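Local coordinates for CYTH domain-containing protein (Pyrococcus horikoshii, PDB 2EEN), which is of unknown function but carries a CYTH domain, a fold whose characterised members act on triphosphate compounds, and probably binds a related anionic ligand, at residues I122-I136 against I156-Y170. Numbering follows the deposited sequence.
Sequences ITLDEVEGLGKFIEI and ILRELGVEKFERRSY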
ATOM      1  N   ILE A 122      19.033  14.308  13.771  1.00 14.89           N
ATOM      2  CA  ILE A 122      20.024  14.497  12.720  1.00 13.96           C
ATOM      3  C   ILE A 122      20.477  13.129  12.244  1.00 15.34           C
ATOM      4  O   ILE A 122      20.629  12.208  13.041  1.00 15.12           O
ATOM      5  CB  ILE A 122      21.256  15.262  13.246  1.00 16.27           C
ATOM      6  CG1 ILE A 122      21.030  16.761  13.087  1.00 17.78           C
ATOM      7  CG2 ILE A 122      22.527  14.819  12.503  1.00 17.44           C
ATOM      8  CD1 ILE A 122      22.100  17.587  13.747  1.00 16.43           C
ATOM      9  N   THR A 123      20.694  12.985  10.944  1.00 14.02           N
ATOM     10  CA  THR A 123      21.177  11.711  10.447  1.00 15.83           C
ATOM     11  C   THR A 123      22.433  11.909   9.628  1.00 16.08           C
ATOM     12  O   THR A 123      22.546  12.870   8.864  1.00 18.06           O
ATOM     13  CB  THR A 123      20.118  10.991   9.590  1.00 18.85           C
ATOM     14  OG1 THR A 123      19.785  11.791   8.446  1.00 20.31           O
ATOM     15  CG2 THR A 123      18.871  10.747  10.413  1.00 19.65           C
ATOM     16  N   LEU A 124      23.395  11.018   9.824  1.00 13.28           N
ATOM     17  CA  LEU A 124      24.634  11.070   9.064  1.00 14.58           C
ATOM     18  C   LEU A 124      24.437   9.984   8.025  1.00 15.76           C
ATOM     19  O   LEU A 124      24.344   8.804   8.362  1.00 16.54           O
ATOM     20  CB  LEU A 124      25.834  10.745   9.947  1.00 17.09           C
ATOM     21  CG  LEU A 124      25.996  11.623  11.186  1.00 16.87           C
ATOM     22  CD1 LEU A 124      27.317  11.277  11.850  1.00 17.40           C
ATOM     23  CD2 LEU A 124      25.942  13.101  10.801  1.00 18.29           C
ATOM     24  N   ASP A 125      24.351  10.392   6.763  1.00 14.86           N
ATOM     25  CA  ASP A 125      24.115   9.451   5.675  1.00 15.55           C
ATOM     26  C   ASP A 125      25.327   9.184   4.799  1.00 13.50           C
ATOM     27  O   ASP A 125      26.005  10.107   4.372  1.00 16.63           O
ATOM     28  CB  ASP A 125      22.999   9.963   4.759  1.00 15.89           C
ATOM     29  CG  ASP A 125      21.675  10.136   5.469  1.00 19.44           C
ATOM     30  OD1 ASP A 125      21.514   9.637   6.607  1.00 22.14           O
ATOM     31  OD2 ASP A 125      20.784  10.769   4.868  1.00 18.30           O
ATOM     32  N   GLU A 126      25.592   7.907   4.539  1.00 13.87           N
ATOM     33  CA  GLU A 126      26.677   7.507   3.644  1.00 14.35           C
ATOM     34  C   GLU A 126      25.901   6.833   2.525  1.00 12.94           C
ATOM     35  O   GLU A 126      25.484   5.688   2.659  1.00 14.16           O
ATOM     36  CB  GLU A 126      27.606   6.497   4.314  1.00 17.72           C
ATOM     37  CG  GLU A 126      28.769   6.070   3.440  1.00 24.53           C
ATOM     38  CD  GLU A 126      29.759   7.195   3.195  1.00 27.58           C
ATOM     39  OE1 GLU A 126      30.406   7.635   4.169  1.00 29.86           O
ATOM     40  OE2 GLU A 126      29.890   7.642   2.036  1.00 26.90           O
ATOM     41  N   VAL A 127      25.703   7.555   1.428  1.00 12.68           N
ATOM     42  CA  VAL A 127      24.912   7.059   0.307  1.00 14.60           C
ATOM     43  C   VAL A 127      25.770   6.466  -0.792  1.00 14.09           C
ATOM     44  O   VAL A 127      26.661   7.129  -1.318  1.00 16.13           O
ATOM     45  CB  VAL A 127      24.064   8.206  -0.273  1.00 15.79           C
ATOM     46  CG1 VAL A 127      23.134   7.701  -1.359  1.00 15.04           C
ATOM     47  CG2 VAL A 127      23.275   8.868   0.860  1.00 15.89           C
ATOM     48  N   GLU A 128      25.491   5.214  -1.134  1.00 14.47           N
ATOM     49  CA  GLU A 128      26.241   4.539  -2.189  1.00 16.35           C
ATOM     50  C   GLU A 128      26.068   5.308  -3.494  1.00 16.83           C
ATOM     51  O   GLU A 128      24.949   5.665  -3.881  1.00 17.24           O
ATOM     52  CB  GLU A 128      25.749   3.100  -2.361  1.00 17.97           C
ATOM     53  CG  GLU A 128      25.933   2.234  -1.127  1.00 23.04           C
ATOM     54  CD  GLU A 128      25.774   0.752  -1.425  1.00 25.45           C
ATOM     55  OE1 GLU A 128      25.255   0.415  -2.508  1.00 28.30           O
ATOM     56  OE2 GLU A 128      26.165  -0.074  -0.572  1.00 29.20           O
ATOM     57  N   GLY A 129      27.185   5.587  -4.156  1.00 16.66           N
ATOM     58  CA  GLY A 129      27.132   6.307  -5.413  1.00 17.46           C
ATOM     59  C   GLY A 129      27.063   7.819  -5.308  1.00 19.26           C
ATOM     60  O   GLY A 129      27.090   8.498  -6.334  1.00 19.93           O
ATOM     61  N   LEU A 130      26.966   8.353  -4.091  1.00 17.88           N
ATOM     62  CA  LEU A 130      26.901   9.801  -3.896  1.00 19.09           C
ATOM     63  C   LEU A 130      27.870  10.322  -2.842  1.00 21.17           C
ATOM     64  O   LEU A 130      28.532  11.338  -3.055  1.00 25.40           O
ATOM     65  CB  LEU A 130      25.489  10.243  -3.513  1.00 18.30           C
ATOM     66  CG  LEU A 130      24.355  10.167  -4.529  1.00 18.72           C
ATOM     67  CD1 LEU A 130      23.124  10.767  -3.868  1.00 16.79           C
ATOM     68  CD2 LEU A 130      24.691  10.942  -5.807  1.00 17.54           C
ATOM     69  N   GLY A 131      27.949   9.641  -1.703  1.00 18.30           N
ATOM     70  CA  GLY A 131      28.854  10.084  -0.659  1.00 17.98           C
ATOM     71  C   GLY A 131      28.158  10.449   0.635  1.00 17.42           C
ATOM     72  O   GLY A 131      27.044  10.000   0.902  1.00 17.01           O
ATOM     73  N   LYS A 132      28.816  11.282   1.432  1.00 17.44           N
ATOM     74  CA  LYS A 132      28.289  11.698   2.728  1.00 17.12           C
ATOM     75  C   LYS A 132      27.369  12.915   2.731  1.00 16.33           C
ATOM     76  O   LYS A 132      27.646  13.933   2.094  1.00 16.76           O
ATOM     77  CB  LYS A 132      29.445  11.976   3.688  1.00 19.10           C
ATOM     78  CG  LYS A 132      30.307  10.777   4.003  1.00 21.16           C
ATOM     79  CD  LYS A 132      31.443  11.167   4.940  1.00 23.06           C
ATOM     80  CE  LYS A 132      32.144   9.944   5.513  1.00 25.83           C
ATOM     81  NZ  LYS A 132      32.669   9.045   4.454  1.00 26.57           N
ATOM     82  N   PHE A 133      26.274  12.791   3.471  1.00 15.82           N
ATOM     83  CA  PHE A 133      25.304  13.867   3.624  1.00 15.27           C
ATOM     84  C   PHE A 133      24.854  13.891   5.071  1.00 16.85           C
ATOM     85  O   PHE A 133      25.084  12.945   5.827  1.00 16.08           O
ATOM     86  CB  PHE A 133      24.057  13.640   2.770  1.00 16.56           C
ATOM     87  CG  PHE A 133      24.304  13.720   1.298  1.00 16.27           C
ATOM     88  CD1 PHE A 133      24.951  12.684   0.640  1.00 16.28           C
ATOM     89  CD2 PHE A 133      23.881  14.824   0.572  1.00 18.62           C
ATOM     90  CE1 PHE A 133      25.180  12.747  -0.730  1.00 17.14           C
ATOM     91  CE2 PHE A 133      24.104  14.899  -0.807  1.00 19.93           C
ATOM     92  CZ  PHE A 133      24.753  13.854  -1.456  1.00 18.80           C
ATOM     93  N   ILE A 134      24.215  14.989   5.445  1.00 17.32           N
ATOM     94  CA  ILE A 134      23.677  15.125   6.780  1.00 16.76           C
ATOM     95  C   ILE A 134      22.271  15.677   6.625  1.00 18.43           C
ATOM     96  O   ILE A 134      22.031  16.625   5.871  1.00 18.21           O
ATOM     97  CB  ILE A 134      24.523  16.064   7.666  1.00 17.41           C
ATOM     98  CG1 ILE A 134      23.885  16.143   9.060  1.00 16.47           C
ATOM     99  CG2 ILE A 134      24.641  17.445   7.027  1.00 17.99           C
ATOM    100  CD1 ILE A 134      24.754  16.799  10.099  1.00 18.14           C
ATOM    101  N   GLU A 135      21.328  15.049   7.309  1.00 15.77           N
ATOM    102  CA  GLU A 135      19.953  15.495   7.246  1.00 17.89           C
ATOM    103  C   GLU A 135      19.497  15.834   8.645  1.00 15.70           C
ATOM    104  O   GLU A 135      20.062  15.348   9.627  1.00 18.65           O
ATOM    105  CB  GLU A 135      19.052  14.407   6.654  1.00 21.43           C
ATOM    106  CG  GLU A 135      19.183  14.258   5.141  1.00 24.99           C
ATOM    107  CD  GLU A 135      18.154  13.309   4.542  1.00 28.95           C
ATOM    108  OE1 GLU A 135      17.048  13.185   5.109  1.00 32.28           O
ATOM    109  OE2 GLU A 135      18.440  12.702   3.487  1.00 31.35           O
ATOM    110  N   ILE A 136      18.503  16.705   8.722  1.00 16.35           N
ATOM    111  CA  ILE A 136      17.917  17.091   9.993  1.00 16.17           C
ATOM    112  C   ILE A 136      16.422  17.226   9.756  1.00 17.68           C
ATOM    113  O   ILE A 136      15.982  17.683   8.693  1.00 16.99           O
ATOM    114  CB  ILE A 136      18.519  18.412  10.535  1.00 15.19           C
ATOM    115  CG1 ILE A 136      18.024  18.642  11.968  1.00 16.06           C
ATOM    116  CG2 ILE A 136      18.155  19.584   9.620  1.00 15.03           C
ATOM    117  CD1 ILE A 136      18.822  19.697  12.725  1.00 13.25           C
ATOM    118  N   ILE A 156      21.004  24.873  13.108  1.00 18.53           N
ATOM    119  CA  ILE A 156      21.658  23.741  13.755  1.00 17.02           C
ATOM    120  C   ILE A 156      22.711  23.117  12.839  1.00 16.50           C
ATOM    121  O   ILE A 156      23.831  22.844  13.268  1.00 18.00           O
ATOM    122  CB  ILE A 156      20.624  22.672  14.162  1.00 16.48           C
ATOM    123  CG1 ILE A 156      19.737  23.221  15.283  1.00 16.87           C
ATOM    124  CG2 ILE A 156      21.327  21.407  14.622  1.00 15.37           C
ATOM    125  CD1 ILE A 156      18.537  22.360  15.583  1.00 16.96           C
ATOM    126  N   LEU A 157      22.358  22.902  11.576  1.00 17.03           N
ATOM    127  CA  LEU A 157      23.306  22.317  10.635  1.00 16.86           C
ATOM    128  C   LEU A 157      24.491  23.233  10.340  1.00 17.01           C
ATOM    129  O   LEU A 157      25.631  22.774  10.272  1.00 17.08           O
ATOM    130  CB  LEU A 157      22.605  21.944   9.327  1.00 17.84           C
ATOM    131  CG  LEU A 157      21.685  20.733   9.465  1.00 17.44           C
ATOM    132  CD1 LEU A 157      21.164  20.330   8.098  1.00 18.65           C
ATOM    133  CD2 LEU A 157      22.455  19.585  10.108  1.00 19.89           C
ATOM    134  N   ARG A 158      24.229  24.524  10.174  1.00 20.02           N
ATOM    135  CA  ARG A 158      25.317  25.451   9.893  1.00 20.48           C
ATOM    136  C   ARG A 158      26.263  25.535  11.085  1.00 20.20           C
ATOM    137  O   ARG A 158      27.474  25.699  10.919  1.00 20.20           O
ATOM    138  CB  ARG A 158      24.765  26.832   9.522  1.00 20.51           C
ATOM    139  CG  ARG A 158      24.235  26.880   8.095  1.00 21.27           C
ATOM    140  CD  ARG A 158      23.886  28.284   7.639  1.00 21.63           C
ATOM    141  NE  ARG A 158      23.689  28.306   6.194  1.00 24.64           N
ATOM    142  CZ  ARG A 158      24.674  28.188   5.307  1.00 25.06           C
ATOM    143  NH1 ARG A 158      25.929  28.049   5.714  1.00 21.66           N
ATOM    144  NH2 ARG A 158      24.401  28.186   4.009  1.00 25.21           N
ATOM    145  N   GLU A 159      25.721  25.388  12.290  1.00 20.87           N
ATOM    146  CA  GLU A 159      26.552  25.433  13.483  1.00 21.90           C
ATOM    147  C   GLU A 159      27.441  24.197  13.578  1.00 22.71           C
ATOM    148  O   GLU A 159      28.410  24.175  14.342  1.00 24.71           O
ATOM    149  CB  GLU A 159      25.685  25.550  14.734  1.00 22.91           C
ATOM    150  CG  GLU A 159      24.996  26.898  14.865  1.00 27.72           C
ATOM    151  CD  GLU A 159      25.905  28.045  15.317  1.00 31.01           C
ATOM    152  OE1 GLU A 159      27.113  27.846  15.593  1.00 33.43           O
ATOM    153  OE2 GLU A 159      25.368  29.165  15.430  1.00 36.04           O
ATOM    154  N   LEU A 160      27.111  23.171  12.797  1.00 21.50           N
ATOM    155  CA  LEU A 160      27.890  21.938  12.775  1.00 22.10           C
ATOM    156  C   LEU A 160      28.930  21.957  11.662  1.00 22.91           C
ATOM    157  O   LEU A 160      29.797  21.087  11.596  1.00 24.15           O
ATOM    158  CB  LEU A 160      26.966  20.740  12.587  1.00 23.81           C
ATOM    159  CG  LEU A 160      26.060  20.444  13.780  1.00 23.11           C
ATOM    160  CD1 LEU A 160      25.009  19.418  13.374  1.00 24.59           C
ATOM    161  CD2 LEU A 160      26.897  19.949  14.952  1.00 24.38           C
ATOM    162  N   GLY A 161      28.836  22.948  10.784  1.00 23.79           N
ATOM    163  CA  GLY A 161      29.791  23.055   9.701  1.00 24.04           C
ATOM    164  C   GLY A 161      29.223  22.840   8.312  1.00 25.16           C
ATOM    165  O   GLY A 161      29.956  22.908   7.325  1.00 24.30           O
ATOM    166  N   VAL A 162      27.924  22.584   8.222  1.00 24.14           N
ATOM    167  CA  VAL A 162      27.292  22.368   6.925  1.00 25.19           C
ATOM    168  C   VAL A 162      27.232  23.682   6.155  1.00 26.23           C
ATOM    169  O   VAL A 162      26.732  24.684   6.665  1.00 24.88           O
ATOM    170  CB  VAL A 162      25.865  21.811   7.091  1.00 26.19           C
ATOM    171  CG1 VAL A 162      25.274  21.481   5.732  1.00 27.79           C
ATOM    172  CG2 VAL A 162      25.900  20.567   7.966  1.00 27.07           C
ATOM    173  N   GLU A 163      27.735  23.668   4.923  1.00 27.50           N
ATOM    174  CA  GLU A 163      27.765  24.865   4.085  1.00 29.28           C
ATOM    175  C   GLU A 163      26.899  24.770   2.836  1.00 29.92           C
ATOM    176  O   GLU A 163      26.257  25.743   2.440  1.00 28.72           O
ATOM    177  CB  GLU A 163      29.202  25.165   3.657  1.00 31.56           C
ATOM    178  CG  GLU A 163      30.139  25.511   4.791  1.00 34.71           C
ATOM    179  CD  GLU A 163      31.572  25.652   4.324  1.00 38.15           C
ATOM    180  OE1 GLU A 163      31.802  26.368   3.325  1.00 41.72           O
ATOM    181  OE2 GLU A 163      32.466  25.050   4.952  1.00 40.20           O
ATOM    182  N   LYS A 164      26.892  23.602   2.204  1.00 29.30           N
ATOM    183  CA  LYS A 164      26.105  23.418   0.999  1.00 30.54           C
ATOM    184  C   LYS A 164      24.876  22.562   1.232  1.00 28.66           C
ATOM    185  O   LYS A 164      24.970  21.369   1.515  1.00 30.29           O
ATOM    186  CB  LYS A 164      26.975  22.829  -0.116  1.00 32.79           C
ATOM    187  CG  LYS A 164      27.947  21.753   0.326  1.00 38.78           C
ATOM    188  CD  LYS A 164      28.888  21.384  -0.816  1.00 42.52           C
ATOM    189  CE  LYS A 164      29.911  20.341  -0.395  1.00 44.20           C
ATOM    190  NZ  LYS A 164      30.870  20.044  -1.495  1.00 44.76           N
ATOM    191  N   PHE A 165      23.718  23.196   1.120  1.00 28.34           N
ATOM    192  CA  PHE A 165      22.444  22.529   1.307  1.00 28.98           C
ATOM    193  C   PHE A 165      21.949  21.960  -0.012  1.00 28.88           C
ATOM    194  O   PHE A 165      22.341  22.419  -1.089  1.00 29.98           O
ATOM    195  CB  PHE A 165      21.440  23.514   1.899  1.00 30.04           C
ATOM    196  CG  PHE A 165      21.700  23.827   3.341  1.00 30.74           C
ATOM    197  CD1 PHE A 165      22.565  24.854   3.699  1.00 32.92           C
ATOM    198  CD2 PHE A 165      21.137  23.048   4.344  1.00 31.32           C
ATOM    199  CE1 PHE A 165      22.869  25.099   5.040  1.00 34.18           C
ATOM    200  CE2 PHE A 165      21.432  23.283   5.684  1.00 33.46           C
ATOM    201  CZ  PHE A 165      22.301  24.309   6.033  1.00 33.64           C
ATOM    202  N   GLU A 166      21.082  20.959   0.078  1.00 27.10           N
ATOM    203  CA  GLU A 166      20.571  20.297  -1.128  1.00 25.36           C
ATOM    204  C   GLU A 166      19.092  19.907  -0.981  1.00 25.23           C
ATOM    205  O   GLU A 166      18.697  19.139  -0.114  1.00 24.44           O
ATOM    206  CB  GLU A 166      21.414  19.042  -1.381  1.00 24.46           C
ATOM    207  CG  GLU A 166      20.936  18.256  -2.601  1.00 25.99           C
ATOM    208  CD  GLU A 166      21.209  19.066  -3.852  1.00 24.50           C
ATOM    209  OE1 GLU A 166      22.356  19.212  -4.221  1.00 26.95           O
ATOM    210  OE2 GLU A 166      20.253  19.517  -4.473  1.00 27.52           O
ATOM    211  N   ARG A 167      18.251  20.504  -1.855  1.00 21.60           N
ATOM    212  CA  ARG A 167      16.832  20.157  -1.835  1.00 22.98           C
ATOM    213  C   ARG A 167      16.538  18.952  -2.731  1.00 20.77           C
ATOM    214  O   ARG A 167      15.454  18.377  -2.721  1.00 22.19           O
ATOM    215  CB  ARG A 167      16.043  21.359  -2.368  1.00 23.94           C
ATOM    216  CG  ARG A 167      15.853  22.483  -1.352  1.00 27.98           C
ATOM    217  CD  ARG A 167      14.929  23.579  -1.890  1.00 28.82           C
ATOM    218  NE  ARG A 167      13.611  23.014  -2.165  1.00 32.91           N
ATOM    219  CZ  ARG A 167      12.731  23.716  -2.917  1.00 34.12           C
ATOM    220  NH1 ARG A 167      13.055  24.898  -3.414  1.00 39.14           N
ATOM    221  NH2 ARG A 167      11.518  23.203  -3.145  1.00 34.32           N
ATOM    222  N   ARG A 168      17.511  18.620  -3.598  1.00 20.82           N
ATOM    223  CA  ARG A 168      17.323  17.458  -4.450  1.00 22.06           C
ATOM    224  C   ARG A 168      17.495  16.175  -3.642  1.00 20.59           C
ATOM    225  O   ARG A 168      18.378  16.047  -2.809  1.00 22.19           O
ATOM    226  CB  ARG A 168      18.369  17.488  -5.569  1.00 22.37           C
ATOM    227  CG  ARG A 168      18.036  18.458  -6.703  1.00 24.18           C
ATOM    228  CD  ARG A 168      19.177  18.547  -7.722  1.00 28.03           C
ATOM    229  NE  ARG A 168      20.421  18.875  -7.032  1.00 31.49           N
ATOM    230  CZ  ARG A 168      21.574  18.952  -7.738  1.00 31.59           C
ATOM    231  NH1 ARG A 168      21.591  18.734  -9.043  1.00 33.57           N
ATOM    232  NH2 ARG A 168      22.702  19.266  -7.097  1.00 31.51           N
ATOM    233  N   SER A 169      16.607  15.234  -3.916  1.00 19.61           N
ATOM    234  CA  SER A 169      16.617  13.947  -3.249  1.00 19.24           C
ATOM    235  C   SER A 169      17.802  13.137  -3.743  1.00 18.00           C
ATOM    236  O   SER A 169      18.375  13.425  -4.802  1.00 17.70           O
ATOM    237  CB  SER A 169      15.337  13.191  -3.578  1.00 19.81           C
ATOM    238  OG  SER A 169      15.236  12.981  -4.978  1.00 20.57           O
ATOM    239  N   TYR A 170      18.171  12.119  -2.978  1.00 16.95           N
ATOM    240  CA  TYR A 170      19.271  11.264  -3.394  1.00 16.09           C
ATOM    241  C   TYR A 170      18.905  10.649  -4.737  1.00 16.72           C
ATOM    242  O   TYR A 170      19.761  10.482  -5.605  1.00 16.07           O
ATOM    243  CB  TYR A 170      19.515  10.157  -2.371  1.00 16.25           C
ATOM    244  CG  TYR A 170      19.995  10.668  -1.038  1.00 16.04           C
ATOM    245  CD1 TYR A 170      21.042  11.590  -0.960  1.00 16.42           C
ATOM    246  CD2 TYR A 170      19.420  10.221   0.149  1.00 16.56           C
ATOM    247  CE1 TYR A 170      21.500  12.053   0.263  1.00 16.77           C
ATOM    248  CE2 TYR A 170      19.873  10.677   1.378  1.00 15.12           C
ATOM    249  CZ  TYR A 170      20.909  11.590   1.430  1.00 17.40           C
ATOM    250  OH  TYR A 170      21.347  12.041   2.646  1.00 17.71           O
TER
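Tyr170 lies across the hairpin of strands 120-127 and 131-139, and its side chain illustrates how one tyrosine can join apolar packing to a buried polar bond. Its CB is 4.0 Å from Leu130 CD1, and the same methyl lies near CD1 of the ring. With CG set beside the backbone N (chi1 -66°), the ring passes over Val127. There Val127 CG2 sits 3.7 Å from the Tyr170 ring centroid in a CH-pi contact, close to the ring normal. Further along, CE1 points into one face of Phe133, a T-shaped pair with planes at 75°. On the other rim, CE2 comes near Glu135 OE2. The hydroxyl at the tip gives its proton to Asp125: Tyr170 OH to Asp125 OD2 is 2.6 Å, made to the anti lone pair. Asp125 OD2 also forms a salt bridge with Arg111, so two partners hold this oxygen. A phenylalanine in place of Tyr170 would probably keep the ring packing but leave Asp125 without its hydroxyl donor. At the far end of the hairpin the contact is purely apolar. Ile136 CG2 presses on Leu157 CD1 at 3.5 Å, while Ile122 and Leu160 meet tip to tip. Beyond a Schellman turn at Gly161, Val162 CG2 rests 3.5 Å from Ile134 CG2. The Tyr170 end, where Asp125, Glu135, Arg111 and Lys7 gather, is consistent with the charged tunnel of CYTH proteins. Thus helix 146-160 and the loop after it pack on strands 120-127 and 131-139, flanked in the antiparallel sheet by 102-117 and 3-9, and Tyr170 opens helix 170-176, whose Leu173 and Leu174 touch Leu130.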